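Local coordinates for protein ribose-phosphate pyrophosphokinase (Mycobacterium smegmatis, PDB 5MP7) that probably makes phosphoribosyl pyrophosphate (PRPP) by transferring the pyrophosphoryl group of ATP to the 1-hydroxyl of ribose 5-phosphate, with magnesium as cofactor, at residues M81-A84 / L85-G88. Residues are numbered along the deposited sequence; the frame is centred on the assembly and turned at random.
Sequences MIDA and LKRG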
ATOM      1  N   MET A  81     -28.107 -45.654   2.715  1.00 27.84           N
ATOM      2  CA  MET A  81     -28.835 -46.460   1.745  1.00 28.72           C
ATOM      3  C   MET A  81     -30.056 -47.120   2.350  1.00 25.06           C
ATOM      4  O   MET A  81     -31.099 -47.217   1.709  1.00 24.17           O
ATOM      5  CB  MET A  81     -27.934 -47.555   1.149  1.00 31.67           C
ATOM      6  CG  MET A  81     -27.015 -47.017   0.071  1.00 38.47           C
ATOM      7  SD  MET A  81     -25.657 -48.097  -0.461  1.00 47.33           S
ATOM      8  CE  MET A  81     -26.527 -49.193  -1.543  1.00 44.56           C
ATOM      9  N   ILE A  82     -29.925 -47.622   3.562  1.00 22.98           N
ATOM     10  CA  ILE A  82     -31.060 -48.225   4.246  1.00 24.62           C
ATOM     11  C   ILE A  82     -32.176 -47.192   4.550  1.00 24.99           C
ATOM     12  O   ILE A  82     -33.337 -47.508   4.358  1.00 24.47           O
ATOM     13  CB  ILE A  82     -30.592 -48.988   5.503  1.00 25.88           C
ATOM     14  CG1 ILE A  82     -29.809 -50.216   5.074  1.00 23.89           C
ATOM     15  CG2 ILE A  82     -31.774 -49.427   6.367  1.00 25.77           C
ATOM     16  CD1 ILE A  82     -28.910 -50.757   6.132  1.00 24.26           C
ATOM     17  N   ASP A  83     -31.809 -45.974   4.977  1.00 26.50           N
ATOM     18  CA  ASP A  83     -32.754 -44.848   5.143  1.00 26.95           C
ATOM     19  C   ASP A  83     -33.506 -44.568   3.859  1.00 23.70           C
ATOM     20  O   ASP A  83     -34.716 -44.335   3.858  1.00 20.72           O
ATOM     21  CB  ASP A  83     -32.004 -43.569   5.631  1.00 30.96           C
ATOM     22  CG  ASP A  83     -32.939 -42.238   5.761  1.00 37.67           C
ATOM     23  OD1 ASP A  83     -33.344 -41.621   4.727  1.00 40.09           O
ATOM     24  OD2 ASP A  83     -33.224 -41.760   6.898  1.00 43.75           O
ATOM     25  N   ALA A  84     -32.778 -44.526   2.758  1.00 22.39           N
ATOM     26  CA  ALA A  84     -33.390 -44.231   1.482  1.00 22.81           C
ATOM     27  C   ALA A  84     -34.378 -45.309   1.045  1.00 23.13           C
ATOM     28  O   ALA A  84     -35.428 -45.007   0.499  1.00 23.09           O
ATOM     29  CB  ALA A  84     -32.315 -44.013   0.431  1.00 24.84           C
ATOM     30  N   LEU A  85     -34.046 -46.569   1.286  1.00 24.21           N
ATOM     31  CA  LEU A  85     -34.961 -47.653   0.966  1.00 24.62           C
ATOM     32  C   LEU A  85     -36.174 -47.637   1.878  1.00 25.94           C
ATOM     33  O   LEU A  85     -37.284 -47.941   1.451  1.00 23.94           O
ATOM     34  CB  LEU A  85     -34.277 -49.007   1.109  1.00 26.50           C
ATOM     35  CG  LEU A  85     -33.209 -49.306   0.068  1.00 27.83           C
ATOM     36  CD1 LEU A  85     -32.321 -50.448   0.537  1.00 30.78           C
ATOM     37  CD2 LEU A  85     -33.797 -49.657  -1.279  1.00 28.77           C
ATOM     38  N   LYS A  86     -35.977 -47.295   3.139  1.00 26.83           N
ATOM     39  CA  LYS A  86     -37.108 -47.163   4.031  1.00 29.13           C
ATOM     40  C   LYS A  86     -38.082 -46.054   3.579  1.00 29.13           C
ATOM     41  O   LYS A  86     -39.304 -46.272   3.578  1.00 31.86           O
ATOM     42  CB  LYS A  86     -36.639 -46.927   5.440  1.00 30.93           C
ATOM     43  CG  LYS A  86     -37.763 -46.597   6.407  1.00 36.43           C
ATOM     44  CD  LYS A  86     -37.318 -46.649   7.875  1.00 40.71           C
ATOM     45  CE  LYS A  86     -37.081 -45.284   8.515  1.00 46.78           C
ATOM     46  NZ  LYS A  86     -35.670 -44.784   8.493  1.00 49.63           N
ATOM     47  N   ARG A  87     -37.551 -44.910   3.160  1.00 28.80           N
ATOM     48  CA  ARG A  87     -38.401 -43.813   2.646  1.00 33.87           C
ATOM     49  C   ARG A  87     -38.902 -44.011   1.228  1.00 32.12           C
ATOM     50  O   ARG A  87     -39.805 -43.296   0.805  1.00 34.09           O
ATOM     51  CB  ARG A  87     -37.678 -42.477   2.747  1.00 35.08           C
ATOM     52  CG  ARG A  87     -37.435 -42.177   4.198  1.00 38.83           C
ATOM     53  CD  ARG A  87     -36.798 -40.849   4.472  1.00 44.76           C
ATOM     54  NE  ARG A  87     -37.511 -40.331   5.630  1.00 54.34           N
ATOM     55  CZ  ARG A  87     -37.134 -40.412   6.895  1.00 54.60           C
ATOM     56  NH1 ARG A  87     -35.958 -40.928   7.238  1.00 59.65           N
ATOM     57  NH2 ARG A  87     -37.940 -39.906   7.833  1.00 57.15           N
ATOM     58  N   GLY A  88     -38.284 -44.937   0.487  1.00 28.52           N
ATOM     59  CA  GLY A  88     -38.732 -45.290  -0.822  1.00 25.45           C
ATOM     60  C   GLY A  88     -39.674 -46.464  -0.847  1.00 26.42           C
ATOM     61  O   GLY A  88     -39.890 -47.032  -1.914  1.00 27.41           O
TER
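L85, K86 and R87 donate their backbone N-H groups to the carbonyls of M81, I82 and D83 four residues back, the last turn of regular alpha-helix, with R87 N 3.0 Å from D83 O. One step on, G88 N still reaches A84 O at 2.9 Å, but this bond is weak, and G88 is the first residue to leave helical backbone angles. On the side turned to a second subunit, D83 and R87 form an i to i+4 salt bridge, OD2 to NH1 2.9 Å. The carboxylate comes in at the edge of the guanidinium, its plane turned 30° from it, and the bond is bent to 124°, hence weak. With D83 CG anti to the backbone N (chi1 176°), the carboxylate stands out from the helix beside its own turn, and R87 folds back along the helix to meet it, its CD 3.5 Å from D83 OD1. K86 NZ, 4.2 Å from D83 OD2, is too far for a salt bridge, though the opposite charges may still attract, and hydrogen-bonds A127 O instead, at the end of helix 116-127. D83 OD1 accepts a bond from I115 N of the second subunit, so the two carboxylate oxygens split between the helix's own arginine and the subunit interface; K108 of that subunit also bonds R87 O. On the opposite face L85 CG comes within 3.4 Å of M81 O, the carbonyl that its own N-H is bonded to. Helix 71-87 is the crossover of a beta-alpha-beta unit: M81, I82 and L85 cover its strands 60-64 and 92-97, M81 and L85 also meet F15 of strand 12-16, and A84 and L85 rest on F52 of strand 48-52.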